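Side-chain contacts in putative hydrogenase (PDB 3LYU), which probably transfers electrons as a flavin- and [2Fe-2S]-dependent oxidoreductase, of which this chain is one alpha/beta domain: residues Ile21-Ala26 with Val31-Ile36; Pro35-Trp40 with Val47-Val52; Ile59-Leu64 with His71-Val76; Val76-Asn81 with Leu85-Asn90; Asn90-Leu95 with Gln120-Glu125. All coordinates share one frame; numbering follows the deposited sequence.

How the contacts relate
The domain is a five-stranded parallel sheet with helices on both faces. Contacts 1 and 2 pack the two halves of helix 29-42 on neighbouring strands and share P35 and I36; their centres are about 4 Å apart. Contact 3 adds the short helix 61-65 on the same face. It meets contact 2 where T49 OG1 lies 2.5 Å from H71 ND1. Contacts 4 and 5 follow helix 84-104 and share N90; contact 5 lies on the other face of the sheet. I24 and V52 pack on L95 there, linking contacts 1 and 2 to contact 5. A salt bridge from E74 OE1 to R94 NH2 (3.0 Å) joins contacts 3 and 5. Contacts 2 and 4 are farthest apart, with centres about 25 Å apart.

Contact 1 (Ile21-Ala26 with Val31-Ile36); sequences ILAIGA and VEVYPI
V33 of helix 29-42 packs on A23 and G25 of strand 20-26. It is the one helix side chain that does the touching here. Its CB points at the strand but still lies 4.9 Å from G25 CA. The two methyls bridge the rest. CG1 comes down on the bare backbone at G25, 3.7 Å from its CA, and also sits 4.0 Å from the carbonyl O of I24. CG2 goes the other way along the strand and meets A23 CB at 3.8 Å. The fork of the valine thus straddles the strand from A23 to G25. Its chi1 of 21° is close to eclipsed, which suggests some strain in this fit. G25 has no side chain, which lets the helix lie close: the axes approach to 7.8 Å. The directions are nearly antiparallel, at 158°. All the touching residues are buried, and the side chains that meet are apolar. V33 also packs on V114 of the next strand, and A23 on V47 and T49. I24 points away from the helix and packs on L95 and V99 of helix 84-104. The pair is the first strand and helix of a beta-alpha-beta unit. Together with the strand order 3-2-1-4-5, this is consistent with the Rossmann-like nucleotide-binding domain of ferredoxin reductase relatives.

Contact 2 (Pro35-Trp40 with Val47-Val52); sequences PIAKAW and VTTLHV
A37 faces V47 and T49 of strand 46-54 and is the centre of this contact. Before it in helix 29-42, P35 and I36 turn elsewhere. P35 packs on I43 of the second subunit and I36 on M15 of that subunit. A37 CB then points at the strand. It meets T49 CG2 at 3.6 Å and V47 CG2 at 4.1 Å, so the one methyl sits against two strand side chains. The A37 carbonyl O is also touched, by V47 CG1 at 3.4 Å. V47 CG1 gets there because it stands between its own backbone N and carbonyl carbon (chi1 58°). K38 and A39 point away from the strand and pack on E42 and A39 of the second subunit. W40 turns back toward the strand but approaches it less closely. I36 CG2 lies over one face of the W40 ring, offset toward the rim, and W40 NE1 makes a hydrogen bond to P14 O. T49 splits its two branches. CG2 goes to the helix, while OG1 hydrogen-bonds to H71 ND1. The helix therefore meets methyl groups alone on this strand, and the threonine hydroxyl is satisfied by the side chain of H71 on the neighbouring strand.

Contact 3 (Ile59-Leu64 with His71-Val76); sequences ILKEEL and HIVEPV
A leucine side chain lies over one face of a buried histidine: L64 CD2 sits above the H71 imidazole in a CH-pi contact. The modelled approach is too close, so its detail is doubtful. L64 CD1 lies 3.6 Å from H71 CE1. H71 is swung toward the helix with its CG anti to the backbone N (chi1 172°). Its ring is also fixed by a hydrogen bond. ND1 is held by the T49 side chain of the neighbouring strand, through OG1, while a face carries the leucine. The two segments are the short helix and the last strand of the beta-alpha-beta unit formed by strand 46-54, helix 61-65 and strand 70-76. The helix is weakly bonded, and it covers strand 70-76, an edge strand of the sheet within this chain. K61 completes the contact with the aliphatic part of its chain. Its CG lies 4.1 Å from V73 CG2, the two side chains meeting at about a right angle, and 4.1 Å from H71 CD2. The K61 carbonyl O comes to 3.7 Å from H71 CD2. At the end of the lysine chain, NZ turns to E65 in a salt bridge, and K61 NZ stays 6.6 Å from H71 NE2. L64 also packs on Y34 of helix 29-42.

Contact 4 (Val76-Asn81 with Leu85-Asn90); sequences VPLNPN and LANMKN
This is a loop-to-helix contact in which N87 reaches N79 and N90 meets V76. The loop leaves strand 70-76 and leads into helix 84-104, so the chain folds back on the helix it is about to form. N87 is buried and takes the larger share. Its CG lies anti to its carbonyl carbon (chi1 -65°), which sends the amide across to the loop backbone. There N87 CG is 3.3 Å from N79 O. Which end of this amide carries the nitrogen is uncertain, so its bonding pattern is left open. L78 starts out pointing away, but its end comes back toward N87. The other end of the contact is apolar. V76 CG1, anti to its backbone N, touches N90 CB at 3.7 Å, and the two side chains lie at an oblique angle. V76 and L78 also pack on F54 of strand 46-54, as does N87. V76 also packs on V91, next to N90, and on R94 one turn further on. Elsewhere on the helix, L85 packs on I59 and selenomethionine M88 on T28, both of the third subunit.

Contact 5 (Asn90-Leu95 with Gln120-Glu125); sequences NVSQRL and QKQVFE
Helices 84-104 and 117-130 run nearly parallel here, with axes 10.1 Å apart at closest approach and a crossing angle of -23°. L95 and V123 make the apolar contact. L95 CD2 comes to 3.3 Å from V123 CG2, which is tighter than usual for two carbons. The two side chains meet at about a right angle. L95 has its CG anti to the backbone N (chi1 -174°), which carries the branch toward the other helix. Toward the N-terminal end of both segments, polar groups take over. S92 CB lies 3.8 Å from Q122 NE2. The hydroxyl of S92 bonds to D119 OD1, next to segment 120-125, and to M88 O in its own helix. Q93 and Q122 are linked through a water. It donates to Q93 OE1 at 2.7 Å and to Q122 OE1 at 3.2 Å. Q122 OE1 also has a weak bond to K96. The glutamines lie toward solvent, while L95 and V123 are buried. Both helices cover the same face of the sheet, the one away from helix 29-42. L95 packs on V52 and I24 of strands 46-54 and 20-26, while V123 packs on M113 of strand 110-114.

Contact 1 (Ile21-Ala26 with Val31-Ile36)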
# COMPACT_ATOMS: atom_id res chain seq x y z
N ILE B 21 6.84 15.19 -19.56
CA ILE B 21 6.06 15.22 -18.34
C ILE B 21 5.56 16.60 -17.92
O ILE B 21 6.28 17.59 -17.99
CB ILE B 21 6.88 14.61 -17.14
CG1 ILE B 21 7.42 13.23 -17.52
CG2 ILE B 21 5.99 14.53 -15.89
CD1 ILE B 21 8.42 12.66 -16.54
N LEU B 22 4.31 16.65 -17.49
CA LEU B 22 3.73 17.89 -17.03
C LEU B 22 3.61 17.73 -15.51
O LEU B 22 2.71 17.05 -15.02
CB LEU B 22 2.34 18.09 -17.64
CG LEU B 22 1.57 19.26 -17.01
CD1 LEU B 22 2.40 20.54 -17.09
CD2 LEU B 22 0.25 19.44 -17.70
N ALA B 23 4.54 18.33 -14.79
CA ALA B 23 4.53 18.26 -13.34
C ALA B 23 3.83 19.52 -12.79
O ALA B 23 4.32 20.63 -12.95
CB ALA B 23 5.95 18.16 -12.81
N ILE B 24 2.67 19.32 -12.16
CA ILE B 24 1.86 20.41 -11.61
C ILE B 24 1.95 20.55 -10.08
O ILE B 24 1.96 19.56 -9.35
CB ILE B 24 0.39 20.23 -11.98
CG1 ILE B 24 0.27 20.05 -13.48
CG2 ILE B 24 -0.41 21.43 -11.55
CD1 ILE B 24 -1.11 19.71 -13.92
N GLY B 25 2.01 21.79 -9.61
CA GLY B 25 2.08 22.04 -8.19
C GLY B 25 1.14 23.17 -7.86
O GLY B 25 1.33 24.28 -8.32
N ALA B 26 0.11 22.88 -7.07
CA ALA B 26 -0.84 23.91 -6.68
C ALA B 26 -0.47 24.48 -5.32
O ALA B 26 -0.11 23.75 -4.40
CB ALA B 26 -2.24 23.33 -6.64
N VAL B 31 6.57 23.14 -3.80
CA VAL B 31 7.79 22.88 -3.05
C VAL B 31 8.18 21.41 -3.17
O VAL B 31 9.35 21.06 -3.33
CB VAL B 31 7.59 23.21 -1.57
CG1 VAL B 31 8.90 23.01 -0.80
CG2 VAL B 31 7.09 24.64 -1.44
N GLU B 32 7.17 20.54 -3.10
CA GLU B 32 7.38 19.11 -3.17
C GLU B 32 7.64 18.60 -4.59
O GLU B 32 8.47 17.72 -4.80
CB GLU B 32 6.17 18.39 -2.56
CG GLU B 32 6.34 16.90 -2.39
CD GLU B 32 5.25 16.29 -1.54
OE1 GLU B 32 5.23 15.04 -1.41
OE2 GLU B 32 4.42 17.06 -1.00
N VAL B 33 6.94 19.14 -5.58
CA VAL B 33 7.16 18.69 -6.95
C VAL B 33 8.52 19.16 -7.45
O VAL B 33 9.10 18.54 -8.34
CB VAL B 33 6.01 19.18 -7.93
CG1 VAL B 33 5.28 20.36 -7.36
CG2 VAL B 33 6.59 19.56 -9.29
N TYR B 34 9.06 20.22 -6.86
CA TYR B 34 10.36 20.72 -7.30
C TYR B 34 11.42 19.63 -7.38
O TYR B 34 11.87 19.30 -8.47
CB TYR B 34 10.84 21.85 -6.39
CG TYR B 34 12.25 22.30 -6.70
CD1 TYR B 34 12.66 22.57 -8.02
CD2 TYR B 34 13.18 22.47 -5.67
CE1 TYR B 34 13.96 23.01 -8.30
CE2 TYR B 34 14.48 22.91 -5.94
CZ TYR B 34 14.86 23.18 -7.25
OH TYR B 34 16.14 23.62 -7.49
N PRO B 35 11.82 19.05 -6.23
CA PRO B 35 12.84 18.00 -6.28
C PRO B 35 12.48 16.80 -7.16
O PRO B 35 13.35 16.12 -7.69
CB PRO B 35 13.02 17.62 -4.81
CG PRO B 35 11.70 17.99 -4.20
CD PRO B 35 11.40 19.30 -4.84
N ILE B 36 11.20 16.56 -7.34
CA ILE B 36 10.75 15.46 -8.18
C ILE B 36 10.97 15.77 -9.65
O ILE B 36 11.52 14.95 -10.39
CB ILE B 36 9.26 15.18 -7.95
CG1 ILE B 36 9.06 14.66 -6.53
CG2 ILE B 36 8.75 14.20 -8.97
CD1 ILE B 36 7.62 14.28 -6.20

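Contact 2 (Pro35-Trp40 with Val47-Val52)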
# COMPACT_ATOMS: atom_id res chain seq x y z
N PRO B 35 11.82 19.05 -6.23
CA PRO B 35 12.84 18.00 -6.28
C PRO B 35 12.48 16.80 -7.16
O PRO B 35 13.35 16.12 -7.69
CB PRO B 35 13.02 17.62 -4.81
CG PRO B 35 11.70 17.99 -4.20
CD PRO B 35 11.40 19.30 -4.84
N ILE B 36 11.20 16.56 -7.34
CA ILE B 36 10.75 15.46 -8.18
C ILE B 36 10.97 15.77 -9.65
O ILE B 36 11.52 14.95 -10.39
CB ILE B 36 9.26 15.18 -7.95
CG1 ILE B 36 9.06 14.66 -6.53
CG2 ILE B 36 8.75 14.20 -8.97
CD1 ILE B 36 7.62 14.28 -6.20
N ALA B 37 10.52 16.96 -10.08
CA ALA B 37 10.65 17.40 -11.47
C ALA B 37 12.11 17.59 -11.85
O ALA B 37 12.51 17.35 -12.99
CB ALA B 37 9.88 18.70 -11.66
N LYS B 38 12.92 18.01 -10.90
CA LYS B 38 14.34 18.23 -11.14
C LYS B 38 15.01 16.92 -11.50
O LYS B 38 15.78 16.85 -12.46
CB LYS B 38 14.97 18.83 -9.89
CG LYS B 38 16.39 19.29 -10.07
CD LYS B 38 16.87 19.97 -8.81
CE LYS B 38 18.30 20.43 -8.93
NZ LYS B 38 18.79 20.96 -7.61
N ALA B 39 14.69 15.88 -10.74
CA ALA B 39 15.24 14.55 -10.96
C ALA B 39 14.73 13.87 -12.24
O ALA B 39 15.45 13.09 -12.86
CB ALA B 39 14.94 13.68 -9.77
N TRP B 40 13.49 14.16 -12.62
CA TRP B 40 12.96 13.57 -13.85
C TRP B 40 13.63 14.16 -15.08
O TRP B 40 13.86 13.46 -16.06
CB TRP B 40 11.45 13.78 -13.95
CG TRP B 40 10.65 12.73 -13.26
CD1 TRP B 40 11.04 11.44 -13.00
CD2 TRP B 40 9.29 12.83 -12.83
NE1 TRP B 40 9.99 10.73 -12.44
CE2 TRP B 40 8.91 11.56 -12.32
CE3 TRP B 40 8.34 13.87 -12.83
CZ2 TRP B 40 7.63 11.30 -11.83
CZ3 TRP B 40 7.06 13.61 -12.33
CH2 TRP B 40 6.72 12.33 -11.84
N VAL B 47 10.34 17.50 -18.76
CA VAL B 47 9.32 17.95 -17.84
C VAL B 47 9.13 19.46 -17.86
O VAL B 47 10.09 20.23 -17.90
CB VAL B 47 9.63 17.46 -16.39
CG1 VAL B 47 10.98 17.96 -15.95
CG2 VAL B 47 8.55 17.93 -15.42
N THR B 48 7.87 19.88 -17.89
CA THR B 48 7.52 21.30 -17.88
C THR B 48 6.62 21.41 -16.65
O THR B 48 5.61 20.70 -16.55
CB THR B 48 6.73 21.71 -19.13
OG1 THR B 48 5.37 21.31 -18.97
CG2 THR B 48 7.29 21.04 -20.38
N THR B 49 7.00 22.27 -15.72
CA THR B 49 6.23 22.42 -14.50
C THR B 49 5.24 23.56 -14.54
O THR B 49 5.45 24.57 -15.20
CB THR B 49 7.14 22.64 -13.25
OG1 THR B 49 7.94 23.80 -13.44
CG2 THR B 49 8.03 21.43 -13.02
N LEU B 50 4.14 23.38 -13.84
CA LEU B 50 3.12 24.42 -13.79
C LEU B 50 2.82 24.72 -12.34
O LEU B 50 2.52 23.82 -11.57
CB LEU B 50 1.85 23.95 -14.51
CG LEU B 50 0.58 24.77 -14.23
CD1 LEU B 50 0.73 26.17 -14.79
CD2 LEU B 50 -0.63 24.08 -14.84
N HIS B 51 2.94 25.99 -11.95
CA HIS B 51 2.64 26.37 -10.58
C HIS B 51 1.45 27.31 -10.59
O HIS B 51 1.56 28.44 -11.10
CB HIS B 51 3.83 27.07 -9.92
CG HIS B 51 3.62 27.37 -8.46
ND1 HIS B 51 4.34 28.33 -7.78
CD2 HIS B 51 2.77 26.83 -7.55
CE1 HIS B 51 3.95 28.36 -6.52
NE2 HIS B 51 3.00 27.46 -6.36
N VAL B 52 0.33 26.86 -10.04
CA VAL B 52 -0.86 27.71 -9.98
C VAL B 52 -1.08 28.07 -8.51
O VAL B 52 -1.27 27.20 -7.66
CB VAL B 52 -2.12 27.00 -10.55
CG1 VAL B 52 -3.28 27.98 -10.61
CG2 VAL B 52 -1.82 26.44 -11.94

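Contact 3 (Ile59-Leu64 with His71-Val76)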
# COMPACT_ATOMS: atom_id res chain seq x y z
N ILE B 59 6.82 30.68 -5.53
CA ILE B 59 8.11 30.34 -4.92
C ILE B 59 8.85 29.38 -5.84
O ILE B 59 8.24 28.72 -6.67
CB ILE B 59 7.89 29.69 -3.53
CG1 ILE B 59 9.22 29.61 -2.77
CG2 ILE B 59 7.28 28.31 -3.68
CD1 ILE B 59 9.85 30.97 -2.45
N LEU B 60 10.17 29.33 -5.70
CA LEU B 60 11.02 28.45 -6.50
C LEU B 60 11.02 28.70 -8.00
O LEU B 60 11.60 27.92 -8.75
CB LEU B 60 10.64 26.98 -6.27
CG LEU B 60 11.39 26.19 -5.20
CD1 LEU B 60 11.63 27.03 -3.94
CD2 LEU B 60 10.58 24.95 -4.88
N LYS B 61 10.39 29.79 -8.43
CA LYS B 61 10.31 30.13 -9.86
C LYS B 61 11.66 30.06 -10.59
O LYS B 61 11.79 29.39 -11.61
CB LYS B 61 9.72 31.53 -10.03
CG LYS B 61 9.65 31.99 -11.48
CD LYS B 61 8.95 33.33 -11.61
CE LYS B 61 8.84 33.75 -13.07
NZ LYS B 61 10.19 33.90 -13.67
N GLU B 62 12.65 30.76 -10.04
CA GLU B 62 14.00 30.82 -10.60
C GLU B 62 14.63 29.42 -10.65
O GLU B 62 15.18 28.99 -11.68
CB GLU B 62 14.85 31.71 -9.70
CG GLU B 62 16.01 32.42 -10.36
CD GLU B 62 15.57 33.67 -11.08
OE1 GLU B 62 16.44 34.53 -11.35
OE2 GLU B 62 14.36 33.79 -11.38
N GLU B 63 14.54 28.73 -9.52
CA GLU B 63 15.09 27.39 -9.33
C GLU B 63 14.64 26.33 -10.31
O GLU B 63 15.46 25.57 -10.81
CB GLU B 63 14.79 26.89 -7.91
CG GLU B 63 15.51 27.61 -6.77
CD GLU B 63 14.92 28.97 -6.43
OE1 GLU B 63 15.38 29.59 -5.44
OE2 GLU B 63 14.01 29.43 -7.14
N LEU B 64 13.34 26.24 -10.58
CA LEU B 64 12.86 25.21 -11.48
C LEU B 64 12.78 25.60 -12.96
O LEU B 64 12.40 24.79 -13.80
CB LEU B 64 11.53 24.62 -10.98
CG LEU B 64 10.17 25.29 -11.07
CD1 LEU B 64 9.20 24.54 -10.19
CD2 LEU B 64 10.26 26.73 -10.63
N HIS B 71 9.14 26.10 -17.21
CA HIS B 71 8.38 26.30 -15.99
C HIS B 71 7.32 27.37 -16.17
O HIS B 71 7.63 28.50 -16.52
CB HIS B 71 9.29 26.69 -14.83
CG HIS B 71 8.55 27.09 -13.60
ND1 HIS B 71 7.63 26.26 -12.98
CD2 HIS B 71 8.54 28.25 -12.89
CE1 HIS B 71 7.09 26.89 -11.95
NE2 HIS B 71 7.62 28.10 -11.88
N ILE B 72 6.06 27.02 -15.91
CA ILE B 72 4.95 27.97 -16.05
C ILE B 72 4.37 28.41 -14.71
O ILE B 72 4.14 27.58 -13.83
CB ILE B 72 3.78 27.36 -16.88
CG1 ILE B 72 4.30 26.82 -18.22
CG2 ILE B 72 2.69 28.41 -17.09
CD1 ILE B 72 5.13 27.81 -19.02
N VAL B 73 4.13 29.71 -14.56
CA VAL B 73 3.56 30.23 -13.32
C VAL B 73 2.29 31.00 -13.67
O VAL B 73 2.31 31.87 -14.53
CB VAL B 73 4.55 31.18 -12.56
CG1 VAL B 73 3.97 31.56 -11.20
CG2 VAL B 73 5.90 30.50 -12.36
N GLU B 74 1.20 30.66 -13.01
CA GLU B 74 -0.08 31.33 -13.22
C GLU B 74 -0.52 31.96 -11.90
O GLU B 74 -1.22 31.32 -11.11
CB GLU B 74 -1.14 30.32 -13.68
CG GLU B 74 -0.95 29.83 -15.09
CD GLU B 74 -1.00 30.97 -16.10
OE1 GLU B 74 -1.94 31.80 -16.02
OE2 GLU B 74 -0.12 31.02 -16.99
N PRO B 75 -0.12 33.23 -11.65
CA PRO B 75 -0.48 33.94 -10.41
C PRO B 75 -1.89 34.51 -10.43
O PRO B 75 -2.20 35.42 -11.20
CB PRO B 75 0.58 35.03 -10.33
CG PRO B 75 0.73 35.41 -11.75
CD PRO B 75 0.75 34.07 -12.49
N VAL B 76 -2.75 33.96 -9.58
CA VAL B 76 -4.12 34.41 -9.49
C VAL B 76 -4.17 35.48 -8.39
O VAL B 76 -3.60 35.30 -7.31
CB VAL B 76 -5.05 33.22 -9.15
CG1 VAL B 76 -6.50 33.65 -9.23
CG2 VAL B 76 -4.79 32.07 -10.11

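Contact 4 (Val76-Asn81 with Leu85-Asn90)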
# COMPACT_ATOMS: atom_id res chain seq x y z
N VAL B 76 -2.75 33.96 -9.58
CA VAL B 76 -4.12 34.41 -9.49
C VAL B 76 -4.17 35.48 -8.39
O VAL B 76 -3.60 35.30 -7.31
CB VAL B 76 -5.05 33.22 -9.15
CG1 VAL B 76 -6.50 33.65 -9.23
CG2 VAL B 76 -4.79 32.07 -10.11
N PRO B 77 -4.84 36.62 -8.66
CA PRO B 77 -4.97 37.73 -7.70
C PRO B 77 -5.77 37.36 -6.45
O PRO B 77 -6.90 36.89 -6.53
CB PRO B 77 -5.66 38.80 -8.53
CG PRO B 77 -6.52 37.99 -9.46
CD PRO B 77 -5.58 36.91 -9.90
N LEU B 78 -5.17 37.60 -5.29
CA LEU B 78 -5.83 37.28 -4.03
C LEU B 78 -6.78 38.39 -3.59
O LEU B 78 -6.35 39.34 -2.94
CB LEU B 78 -4.78 37.04 -2.92
CG LEU B 78 -5.16 36.14 -1.73
CD1 LEU B 78 -3.99 36.10 -0.77
CD2 LEU B 78 -6.40 36.66 -1.02
N ASN B 79 -8.05 38.26 -3.95
CA ASN B 79 -9.07 39.25 -3.57
C ASN B 79 -9.42 39.11 -2.07
O ASN B 79 -10.08 38.15 -1.66
CB ASN B 79 -10.33 39.05 -4.42
CG ASN B 79 -11.36 40.14 -4.18
OD1 ASN B 79 -12.51 40.05 -4.64
ND2 ASN B 79 -10.96 41.19 -3.46
N PRO B 80 -8.98 40.08 -1.24
CA PRO B 80 -9.23 40.08 0.20
C PRO B 80 -10.63 40.52 0.62
O PRO B 80 -10.90 40.73 1.80
CB PRO B 80 -8.16 41.04 0.72
CG PRO B 80 -8.19 42.10 -0.34
CD PRO B 80 -8.24 41.29 -1.64
N ASN B 81 -11.52 40.67 -0.35
CA ASN B 81 -12.88 41.10 -0.05
C ASN B 81 -13.85 39.94 -0.18
O ASN B 81 -15.06 40.14 -0.27
CB ASN B 81 -13.29 42.23 -1.01
CG ASN B 81 -12.23 43.32 -1.12
OD1 ASN B 81 -11.89 43.96 -0.12
ND2 ASN B 81 -11.72 43.55 -2.33
N LEU B 85 -12.61 30.76 0.30
CA LEU B 85 -13.23 29.77 -0.56
C LEU B 85 -13.50 30.36 -1.95
O LEU B 85 -13.23 29.73 -2.97
CB LEU B 85 -14.54 29.30 0.07
CG LEU B 85 -15.31 28.25 -0.73
CD1 LEU B 85 -14.48 26.96 -0.78
CD2 LEU B 85 -16.67 28.00 -0.07
N ALA B 86 -14.06 31.56 -1.97
CA ALA B 86 -14.37 32.25 -3.20
C ALA B 86 -13.11 32.47 -4.02
O ALA B 86 -13.17 32.47 -5.25
CB ALA B 86 -15.03 33.57 -2.90
N ASN B 87 -11.98 32.66 -3.35
CA ASN B 87 -10.69 32.89 -4.01
C ASN B 87 -10.04 31.63 -4.56
O ASN B 87 -9.40 31.67 -5.61
CB ASN B 87 -9.71 33.57 -3.05
CG ASN B 87 -10.15 34.97 -2.66
OD1 ASN B 87 -10.72 35.18 -1.59
ND2 ASN B 87 -9.88 35.94 -3.53
N MSE B 88 -10.19 30.52 -3.85
CA MSE B 88 -9.62 29.26 -4.29
C MSE B 88 -10.32 28.83 -5.56
O MSE B 88 -9.72 28.17 -6.41
CB MSE B 88 -9.80 28.20 -3.22
CG MSE B 88 -9.10 28.53 -1.91
SE MSE B 88 -9.16 27.05 -0.68
CE MSE B 88 -8.06 25.79 -1.61
N LYS B 89 -11.59 29.20 -5.66
CA LYS B 89 -12.41 28.86 -6.81
C LYS B 89 -11.76 29.42 -8.08
O LYS B 89 -11.85 28.83 -9.15
CB LYS B 89 -13.81 29.45 -6.62
CG LYS B 89 -14.86 29.01 -7.62
CD LYS B 89 -15.27 27.56 -7.45
CE LYS B 89 -14.22 26.61 -8.03
NZ LYS B 89 -14.62 25.17 -7.88
N ASN B 90 -11.09 30.57 -7.93
CA ASN B 90 -10.41 31.21 -9.05
C ASN B 90 -9.17 30.43 -9.44
O ASN B 90 -8.85 30.31 -10.62
CB ASN B 90 -10.01 32.64 -8.70
CG ASN B 90 -11.21 33.54 -8.42
OD1 ASN B 90 -12.24 33.46 -9.10
ND2 ASN B 90 -11.08 34.41 -7.42

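Contact 5 (Asn90-Leu95 with Gln120-Glu125)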
# COMPACT_ATOMS: atom_id res chain seq x y z
N ASN B 90 -11.09 30.57 -7.93
CA ASN B 90 -10.41 31.21 -9.05
C ASN B 90 -9.17 30.43 -9.44
O ASN B 90 -8.85 30.31 -10.62
CB ASN B 90 -10.01 32.64 -8.70
CG ASN B 90 -11.21 33.54 -8.42
OD1 ASN B 90 -12.24 33.46 -9.10
ND2 ASN B 90 -11.08 34.41 -7.42
N VAL B 91 -8.46 29.91 -8.44
CA VAL B 91 -7.26 29.13 -8.70
C VAL B 91 -7.66 27.80 -9.33
O VAL B 91 -6.97 27.30 -10.22
CB VAL B 91 -6.47 28.83 -7.41
CG1 VAL B 91 -5.24 28.02 -7.74
CG2 VAL B 91 -6.06 30.13 -6.73
N SER B 92 -8.77 27.24 -8.87
CA SER B 92 -9.27 25.99 -9.42
C SER B 92 -9.61 26.19 -10.90
O SER B 92 -9.34 25.34 -11.73
CB SER B 92 -10.53 25.55 -8.66
OG SER B 92 -10.24 25.20 -7.33
N GLN B 93 -10.22 27.33 -11.22
CA GLN B 93 -10.58 27.65 -12.60
C GLN B 93 -9.35 27.83 -13.49
O GLN B 93 -9.27 27.23 -14.55
CB GLN B 93 -11.40 28.94 -12.64
CG GLN B 93 -12.76 28.86 -11.98
CD GLN B 93 -13.66 27.79 -12.59
OE1 GLN B 93 -13.57 26.61 -12.24
NE2 GLN B 93 -14.52 28.20 -13.53
N ARG B 94 -8.42 28.66 -13.05
CA ARG B 94 -7.18 28.93 -13.78
C ARG B 94 -6.42 27.63 -14.01
O ARG B 94 -5.69 27.48 -15.00
CB ARG B 94 -6.31 29.90 -12.98
CG ARG B 94 -4.95 30.20 -13.60
CD ARG B 94 -5.07 31.13 -14.80
NE ARG B 94 -5.45 32.49 -14.41
CZ ARG B 94 -4.61 33.37 -13.87
NH1 ARG B 94 -5.05 34.58 -13.54
NH2 ARG B 94 -3.34 33.05 -13.67
N LEU B 95 -6.59 26.69 -13.09
CA LEU B 95 -5.92 25.39 -13.15
C LEU B 95 -6.49 24.47 -14.24
O LEU B 95 -5.73 23.80 -14.95
CB LEU B 95 -6.01 24.70 -11.79
CG LEU B 95 -5.25 23.39 -11.58
CD1 LEU B 95 -3.75 23.63 -11.67
CD2 LEU B 95 -5.61 22.82 -10.22
N GLN B 120 -7.05 18.07 -7.48
CA GLN B 120 -6.51 16.87 -8.11
C GLN B 120 -7.64 16.17 -8.84
O GLN B 120 -7.44 15.55 -9.87
CB GLN B 120 -5.91 15.94 -7.06
CG GLN B 120 -4.73 16.54 -6.35
CD GLN B 120 -3.94 15.51 -5.62
OE1 GLN B 120 -4.41 14.91 -4.66
NE2 GLN B 120 -2.72 15.27 -6.08
N LYS B 121 -8.84 16.28 -8.30
CA LYS B 121 -10.00 15.69 -8.92
C LYS B 121 -10.34 16.45 -10.19
O LYS B 121 -10.46 15.85 -11.26
CB LYS B 121 -11.20 15.76 -7.97
CG LYS B 121 -11.10 14.87 -6.76
CD LYS B 121 -12.42 14.92 -6.01
CE LYS B 121 -12.45 13.90 -4.89
NZ LYS B 121 -13.78 13.94 -4.20
N GLN B 122 -10.49 17.77 -10.08
CA GLN B 122 -10.83 18.61 -11.23
C GLN B 122 -9.80 18.52 -12.36
O GLN B 122 -10.14 18.61 -13.54
CB GLN B 122 -10.99 20.07 -10.79
CG GLN B 122 -12.21 20.32 -9.90
CD GLN B 122 -12.52 21.81 -9.73
OE1 GLN B 122 -12.77 22.52 -10.71
NE2 GLN B 122 -12.50 22.28 -8.47
N VAL B 123 -8.54 18.35 -11.99
CA VAL B 123 -7.47 18.24 -12.96
C VAL B 123 -7.47 16.84 -13.56
O VAL B 123 -7.06 16.66 -14.70
CB VAL B 123 -6.09 18.51 -12.30
CG1 VAL B 123 -4.95 18.09 -13.23
CG2 VAL B 123 -5.98 20.00 -11.96
N PHE B 124 -7.93 15.86 -12.79
CA PHE B 124 -7.98 14.48 -13.28
C PHE B 124 -9.05 14.35 -14.37
O PHE B 124 -8.91 13.57 -15.31
CB PHE B 124 -8.27 13.54 -12.11
CG PHE B 124 -8.67 12.15 -12.54
CD1 PHE B 124 -10.01 11.82 -12.73
CD2 PHE B 124 -7.71 11.18 -12.77
CE1 PHE B 124 -10.39 10.54 -13.14
CE2 PHE B 124 -8.07 9.90 -13.19
CZ PHE B 124 -9.42 9.58 -13.38
N GLU B 125 -10.12 15.13 -14.23
CA GLU B 125 -11.21 15.11 -15.20
C GLU B 125 -10.71 15.59 -16.57
O GLU B 125 -11.08 15.05 -17.61
CB GLU B 125 -12.35 16.01 -14.73
CG GLU B 125 -12.78 15.80 -13.28
CD GLU B 125 -13.09 14.34 -12.93
OE1 GLU B 125 -13.77 13.66 -13.74
OE2 GLU B 125 -12.64 13.88 -11.85
O HOH W 1 -14.83 24.22 -12.40